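Local coordinates for protein D-alanyl-D-alanine carboxypeptidase DacB2 (Mycobacterium tuberculosis H37Rv, PDB 4RYE) that probably trims the terminal D-alanine from peptidoglycan stem peptides as a periplasmic serine D,D-carboxypeptidase of the S11 family, at residues S47-L52 with T136-P141; A54-D59 with A122-K127; D157-F162 with V231-Y236. One frame throughout, in Å; residues are numbered along the deposited sequence.

Interaction 1 of 3, residues S47-L52 with T136-P141; sequences STIKVL and THATTP
The SxxK motif of the penicillin-binding proteins lies on 47-52, where the chain enters helix 50-60, and its residue I49 packs against the loop 136-141. Each branch of I49 has its own partner. I49 CD1 lies 3.9 Å from CG2 of T136, the two side chains sliding past each other in opposite directions, while I49 CG1 rests 4.2 Å from CB of A138. The other branch, I49 CG2, approaches the carbonyl oxygens of T140 and P141, both at 4.1 Å. One turn along, L52 adds its CD2 methyl beside T136 CG2. At chi1 -62° OG1 of T136 lies beside the backbone N and CG2 is anti to it; the methyl faces I49 and L52, and the hydroxyl is taken up by D157 and S153. The same turn of 47-52 carries active-site residues: S47 is inferred to form the acyl-ester, and K50, by similarity, to act as proton acceptor. K50 runs out extended from its CG until chi4 (80°) bends the chain, bringing K50 NZ within 2.6 Å of S47 OG in a hydrogen bond. NZ also bonds N104 OD1 and the carbonyl oxygen of S142, directly after 136-141, and more weakly S102 OG, the third active-site residue by similarity. Lower on the same side chain, K50 CG passes 4.2 Å from P141 O, a carbonyl oxygen that the contact buries without a hydrogen-bonding partner in the model. T140 OG1 is held by L144 O and G143 N, within the turn that follows P141.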
# COMPACT_ATOMS: atom_id res chain seq x y z
N SER A 47 -0.70 5.29 -5.05
CA SER A 47 -1.31 3.96 -5.01
C SER A 47 -1.21 3.25 -3.66
O SER A 47 -1.83 2.20 -3.47
CB SER A 47 -0.73 3.05 -6.11
OG SER A 47 -1.35 3.29 -7.36
N THR A 48 -0.45 3.78 -2.71
CA THR A 48 -0.48 3.18 -1.37
C THR A 48 -1.89 3.23 -0.79
O THR A 48 -2.27 2.38 0.02
CB THR A 48 0.51 3.84 -0.39
OG1 THR A 48 0.19 5.24 -0.24
CG2 THR A 48 1.94 3.65 -0.86
N ILE A 49 -2.67 4.22 -1.21
CA ILE A 49 -4.05 4.35 -0.74
C ILE A 49 -4.92 3.18 -1.20
O ILE A 49 -6.00 2.95 -0.65
CB ILE A 49 -4.68 5.70 -1.16
CG1 ILE A 49 -5.67 6.20 -0.10
CG2 ILE A 49 -5.37 5.59 -2.51
CD1 ILE A 49 -5.05 6.50 1.25
N LYS A 50 -4.46 2.42 -2.20
CA LYS A 50 -5.20 1.21 -2.61
C LYS A 50 -5.31 0.19 -1.48
O LYS A 50 -6.21 -0.64 -1.48
CB LYS A 50 -4.56 0.56 -3.85
CG LYS A 50 -4.75 1.35 -5.15
CD LYS A 50 -4.05 0.62 -6.30
CE LYS A 50 -4.43 1.17 -7.67
NZ LYS A 50 -3.67 2.41 -7.98
N VAL A 51 -4.39 0.23 -0.52
CA VAL A 51 -4.49 -0.64 0.65
C VAL A 51 -5.75 -0.31 1.46
O VAL A 51 -6.45 -1.20 1.96
CB VAL A 51 -3.24 -0.53 1.55
CG1 VAL A 51 -3.39 -1.41 2.79
CG2 VAL A 51 -1.97 -0.90 0.78
N LEU A 52 -6.03 0.97 1.60
CA LEU A 52 -7.24 1.42 2.27
C LEU A 52 -8.49 0.99 1.50
O LEU A 52 -9.49 0.59 2.10
CB LEU A 52 -7.20 2.93 2.44
CG LEU A 52 -8.30 3.56 3.29
CD1 LEU A 52 -8.29 2.93 4.68
CD2 LEU A 52 -8.10 5.07 3.37
N THR A 136 -5.23 11.10 7.23
CA THR A 136 -5.43 10.50 5.92
C THR A 136 -6.74 10.94 5.28
O THR A 136 -7.79 10.90 5.89
CB THR A 136 -5.38 8.98 6.01
OG1 THR A 136 -4.07 8.62 6.47
CG2 THR A 136 -5.61 8.35 4.65
N HIS A 137 -6.66 11.36 4.02
CA HIS A 137 -7.84 11.77 3.29
C HIS A 137 -7.72 11.28 1.86
O HIS A 137 -6.84 11.72 1.12
CB HIS A 137 -7.98 13.29 3.30
CG HIS A 137 -9.17 13.80 2.55
ND1 HIS A 137 -10.46 13.58 2.97
CD2 HIS A 137 -9.26 14.50 1.39
CE1 HIS A 137 -11.31 14.14 2.11
NE2 HIS A 137 -10.60 14.70 1.14
N ALA A 138 -8.58 10.34 1.48
CA ALA A 138 -8.62 9.86 0.10
C ALA A 138 -9.48 10.79 -0.73
O ALA A 138 -10.44 11.36 -0.23
CB ALA A 138 -9.19 8.46 0.06
N THR A 139 -9.12 10.95 -2.01
CA THR A 139 -9.92 11.70 -2.95
C THR A 139 -10.36 10.82 -4.12
O THR A 139 -11.30 11.16 -4.83
CB THR A 139 -9.17 12.92 -3.53
OG1 THR A 139 -7.98 12.47 -4.19
CG2 THR A 139 -8.81 13.92 -2.43
N THR A 140 -9.64 9.71 -4.33
CA THR A 140 -10.02 8.72 -5.34
C THR A 140 -9.77 7.31 -4.80
O THR A 140 -8.95 7.14 -3.89
CB THR A 140 -9.19 8.84 -6.64
OG1 THR A 140 -7.80 8.59 -6.35
CG2 THR A 140 -9.35 10.22 -7.29
N PRO A 141 -10.46 6.31 -5.35
CA PRO A 141 -10.19 4.93 -4.92
C PRO A 141 -8.79 4.45 -5.31
O PRO A 141 -8.24 3.58 -4.63
CB PRO A 141 -11.24 4.11 -5.68
CG PRO A 141 -12.37 5.09 -5.94
CD PRO A 141 -11.68 6.41 -6.18

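Interaction 2 of 3, residues A54-D59 with A122-K127; sequences ALVALD and AKMNAK
Helices 50-60 and 117-130 cross nearly at right angles here, the axes of 54-59 and 122-127 crossing at 97° with a closest approach of 9.5 Å, and with V56 and M124 closest in CA position. V56 is the wedge at the crossing. V56 CG2, anti to the carbonyl carbon, rests against the backbone of the other helix, 3.7 Å from K123 O and 3.8 Å from M124 CA, and also touches CB of K127 and CG of M124. V56 CG1, on the other branch, lies 4.0 Å from CB of K123, the two side chains crossing at about a right angle. Beyond that CB the extended K123 chain leads away to a salt bridge with E60. K127 behaves differently: bent at chi2, chi3 and chi4, it carries CE to 4.2 Å from L55 CB and its amine toward the carboxylate of D59 at the exposed margin. This pair is modelled as a salt bridge, but its separation is implausibly short and the detailed geometry is doubtful. Around the crossing, M124 continues onto I49, L52 and L53, while A54, A57 and L58, on another face of helix 50-60, pack against L95 of helix 91-100; A54 and L58 also meet F171 of helix 169-176.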
# COMPACT_ATOMS: atom_id res chain seq x y z
N ALA A 54 -8.64 -1.68 -0.36
CA ALA A 54 -8.69 -3.12 -0.12
C ALA A 54 -9.35 -3.47 1.21
O ALA A 54 -10.13 -4.43 1.29
CB ALA A 54 -7.28 -3.75 -0.21
N LEU A 55 -9.04 -2.72 2.26
CA LEU A 55 -9.69 -2.91 3.56
C LEU A 55 -11.22 -2.78 3.49
O LEU A 55 -11.95 -3.58 4.07
CB LEU A 55 -9.18 -1.89 4.57
CG LEU A 55 -7.89 -2.20 5.32
CD1 LEU A 55 -7.49 -0.97 6.12
CD2 LEU A 55 -8.08 -3.40 6.23
N VAL A 56 -11.69 -1.74 2.80
CA VAL A 56 -13.13 -1.53 2.65
C VAL A 56 -13.74 -2.70 1.87
O VAL A 56 -14.78 -3.26 2.27
CB VAL A 56 -13.43 -0.20 1.93
CG1 VAL A 56 -14.92 -0.12 1.57
CG2 VAL A 56 -13.01 0.98 2.79
N ALA A 57 -13.10 -3.08 0.77
CA ALA A 57 -13.60 -4.18 -0.07
C ALA A 57 -13.69 -5.48 0.72
O ALA A 57 -14.67 -6.21 0.60
CB ALA A 57 -12.71 -4.37 -1.30
N LEU A 58 -12.66 -5.77 1.51
CA LEU A 58 -12.64 -7.00 2.29
C LEU A 58 -13.68 -7.00 3.39
O LEU A 58 -14.21 -8.06 3.74
CB LEU A 58 -11.24 -7.25 2.87
CG LEU A 58 -10.23 -7.71 1.82
CD1 LEU A 58 -8.82 -7.56 2.37
CD2 LEU A 58 -10.53 -9.15 1.42
N ASP A 59 -13.98 -5.83 3.93
CA ASP A 59 -15.04 -5.74 4.94
C ASP A 59 -16.44 -5.95 4.35
O ASP A 59 -17.29 -6.59 4.97
CB ASP A 59 -15.01 -4.40 5.66
CG ASP A 59 -13.94 -4.33 6.73
OD1 ASP A 59 -13.23 -5.34 6.94
OD2 ASP A 59 -13.81 -3.27 7.37
N ALA A 122 -15.91 8.00 0.36
CA ALA A 122 -16.45 8.25 1.70
C ALA A 122 -16.22 7.06 2.63
O ALA A 122 -15.86 7.25 3.79
CB ALA A 122 -17.92 8.61 1.65
N LYS A 123 -16.44 5.85 2.13
CA LYS A 123 -16.15 4.64 2.92
C LYS A 123 -14.67 4.48 3.29
O LYS A 123 -14.34 4.05 4.39
CB LYS A 123 -16.65 3.38 2.21
CG LYS A 123 -18.17 3.29 2.09
CD LYS A 123 -18.58 2.06 1.27
CE LYS A 123 -20.10 1.91 1.26
NZ LYS A 123 -20.53 0.74 0.44
N MSE A 124 -13.78 4.81 2.36
CA MSE A 124 -12.35 4.76 2.66
C MSE A 124 -11.97 5.75 3.77
O MSE A 124 -11.24 5.42 4.70
CB MSE A 124 -11.52 5.04 1.40
CG MSE A 124 -11.52 3.88 0.40
SE MSE A 124 -10.98 4.50 -1.37
CE MSE A 124 -9.08 4.85 -1.02
N ASN A 125 -12.48 6.97 3.67
CA ASN A 125 -12.21 7.98 4.69
C ASN A 125 -12.82 7.59 6.03
O ASN A 125 -12.20 7.79 7.07
CB ASN A 125 -12.70 9.35 4.20
CG ASN A 125 -11.77 9.94 3.17
OD1 ASN A 125 -10.55 9.77 3.25
ND2 ASN A 125 -12.33 10.62 2.17
N ALA A 126 -14.01 7.00 6.01
CA ALA A 126 -14.60 6.51 7.26
C ALA A 126 -13.75 5.40 7.88
O ALA A 126 -13.58 5.35 9.10
CB ALA A 126 -16.02 6.02 7.03
N LYS A 127 -13.21 4.52 7.05
CA LYS A 127 -12.36 3.43 7.53
C LYS A 127 -11.07 3.96 8.16
O LYS A 127 -10.67 3.52 9.25
CB LYS A 127 -12.05 2.47 6.37
CG LYS A 127 -11.11 1.32 6.70
CD LYS A 127 -11.52 0.60 7.97
CE LYS A 127 -11.82 -0.85 7.72
NZ LYS A 127 -13.28 -1.05 7.50

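Interaction 3 of 3, residues D157-F162 with V231-Y236; sequences DLVVIF and VIAMMY
V159 has CG1 anti to its carbonyl carbon (chi1 -59°), which lays that methyl over the strand 231-235; in V231, chi1 57° places CG1 between N and the carbonyl carbon and CG2 anti to N, 3.8 Å from V159 CG1. The pair belongs to the helix-on-sheet layer of the beta-lactamase/penicillin-binding (serine DD-peptidase) fold, in which helix 155-166 covers one face of the antiparallel sheet. The segment axes lie 7.5 Å apart at 139°, so the helix runs obliquely, against the strand's direction. V159 sits nearest the backbone: CG1 comes to 3.5 Å from the carbonyl carbon of I232 and also touches the N and CB of A233. A233 CB, the short side chain facing the helix, is shared with L158, whose CB lies 3.8 Å away. V231, A233 and M235 point to the helix, while I232 and M234 point to the other face, where they meet helix 246-259. Toward the C-terminal end of 157-162, F162 CD2 lies 4.0 Å from V231 CG2, the two side chains sliding past each other in opposite directions, and the F162 side chain also touches V220 and A222 of strand 218-225. V159 also reaches I24 of strand 22-27, so the helix spans both neighbours of strand 228-237. L158 and M235, a selenomethionine bent at chi3, reach toward each other tip to tip, with L158 CD1 4.0 Å from M235 CE.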
# COMPACT_ATOMS: atom_id res chain seq x y z
N ASP A 157 0.33 7.17 9.35
CA ASP A 157 -0.97 6.62 8.97
C ASP A 157 -0.87 5.44 8.01
O ASP A 157 -1.67 4.50 8.09
CB ASP A 157 -1.88 7.69 8.35
CG ASP A 157 -2.45 8.64 9.38
OD1 ASP A 157 -1.97 8.63 10.53
OD2 ASP A 157 -3.37 9.42 9.03
N LEU A 158 0.09 5.48 7.08
CA LEU A 158 0.23 4.37 6.14
C LEU A 158 0.53 3.04 6.86
O LEU A 158 -0.05 2.02 6.51
CB LEU A 158 1.30 4.67 5.06
CG LEU A 158 0.91 5.71 4.01
CD1 LEU A 158 2.05 5.89 2.99
CD2 LEU A 158 -0.38 5.31 3.31
N VAL A 159 1.41 3.05 7.85
CA VAL A 159 1.71 1.80 8.56
C VAL A 159 0.56 1.39 9.47
O VAL A 159 0.34 0.20 9.70
CB VAL A 159 3.07 1.82 9.34
CG1 VAL A 159 4.22 2.08 8.38
CG2 VAL A 159 3.08 2.83 10.49
N VAL A 160 -0.19 2.36 9.97
CA VAL A 160 -1.38 2.06 10.75
C VAL A 160 -2.39 1.35 9.85
O VAL A 160 -3.02 0.35 10.24
CB VAL A 160 -1.98 3.35 11.36
CG1 VAL A 160 -3.39 3.10 11.91
CG2 VAL A 160 -1.05 3.89 12.46
N ILE A 161 -2.55 1.86 8.64
CA ILE A 161 -3.49 1.25 7.70
C ILE A 161 -2.99 -0.12 7.25
O ILE A 161 -3.76 -1.09 7.20
CB ILE A 161 -3.73 2.19 6.48
CG1 ILE A 161 -4.62 3.36 6.90
CG2 ILE A 161 -4.36 1.43 5.31
CD1 ILE A 161 -4.49 4.61 6.03
N PHE A 162 -1.70 -0.23 6.96
CA PHE A 162 -1.14 -1.50 6.52
C PHE A 162 -1.20 -2.58 7.61
O PHE A 162 -1.35 -3.77 7.32
CB PHE A 162 0.30 -1.33 6.06
CG PHE A 162 0.74 -2.40 5.11
CD1 PHE A 162 0.37 -2.35 3.78
CD2 PHE A 162 1.52 -3.46 5.54
CE1 PHE A 162 0.77 -3.33 2.88
CE2 PHE A 162 1.92 -4.46 4.66
CZ PHE A 162 1.55 -4.39 3.32
N VAL A 231 6.96 -3.04 10.03
CA VAL A 231 6.22 -2.41 8.96
C VAL A 231 6.86 -1.04 8.71
O VAL A 231 7.23 -0.34 9.66
CB VAL A 231 4.72 -2.32 9.30
CG1 VAL A 231 4.49 -1.58 10.61
CG2 VAL A 231 3.93 -1.67 8.17
N ILE A 232 7.03 -0.69 7.45
CA ILE A 232 7.64 0.60 7.13
C ILE A 232 6.79 1.31 6.11
O ILE A 232 6.00 0.69 5.40
CB ILE A 232 9.06 0.46 6.56
CG1 ILE A 232 9.03 -0.23 5.20
CG2 ILE A 232 9.97 -0.28 7.54
CD1 ILE A 232 10.38 -0.26 4.47
N ALA A 233 6.96 2.62 6.05
CA ALA A 233 6.38 3.41 4.97
C ALA A 233 7.37 4.48 4.58
O ALA A 233 8.17 4.94 5.40
CB ALA A 233 5.04 4.03 5.39
N MSE A 234 7.35 4.86 3.31
CA MSE A 234 8.27 5.84 2.78
C MSE A 234 7.48 6.71 1.82
O MSE A 234 6.71 6.19 1.01
CB MSE A 234 9.40 5.12 2.03
CG MSE A 234 10.30 4.31 2.94
SE MSE A 234 11.24 2.87 1.99
CE MSE A 234 11.98 3.90 0.51
N MSE A 235 7.62 8.03 1.92
CA MSE A 235 6.84 8.92 1.06
C MSE A 235 7.69 9.99 0.41
O MSE A 235 8.79 10.32 0.88
CB MSE A 235 5.72 9.61 1.85
CG MSE A 235 4.85 8.71 2.71
SE MSE A 235 3.28 9.73 3.33
CE MSE A 235 2.19 9.65 1.70
N TYR A 236 7.15 10.54 -0.67
CA TYR A 236 7.67 11.76 -1.28
C TYR A 236 9.14 11.68 -1.67
O TYR A 236 9.93 12.57 -1.33
CB TYR A 236 7.42 12.95 -0.36
CG TYR A 236 7.36 14.26 -1.09
CD1 TYR A 236 6.37 14.48 -2.04
CD2 TYR A 236 8.27 15.27 -0.84
CE1 TYR A 236 6.30 15.68 -2.73
CE2 TYR A 236 8.21 16.47 -1.51
CZ TYR A 236 7.22 16.67 -2.46
OH TYR A 236 7.15 17.87 -3.14

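From the N terminus, helix 50-60 is used first, by both interactions 1 and 2. Interaction 2 brings it against helix 117-130; interaction 1 brings its start against the later loop 136-141, so interaction 2 is nested inside the loop closed by interaction 1. The two touch directly, through the hydrogen bond of A138 N to N125 OD1 and through M124 CE against I49 O. Interaction 3 opens only afterwards, in series with both, and closes a loop from helix 155-166 to strand 228-237. T48 OG1 against L158 CD2, and V51 packed on I161 and F162, join it to interaction 1, linking the helical region to the sheet.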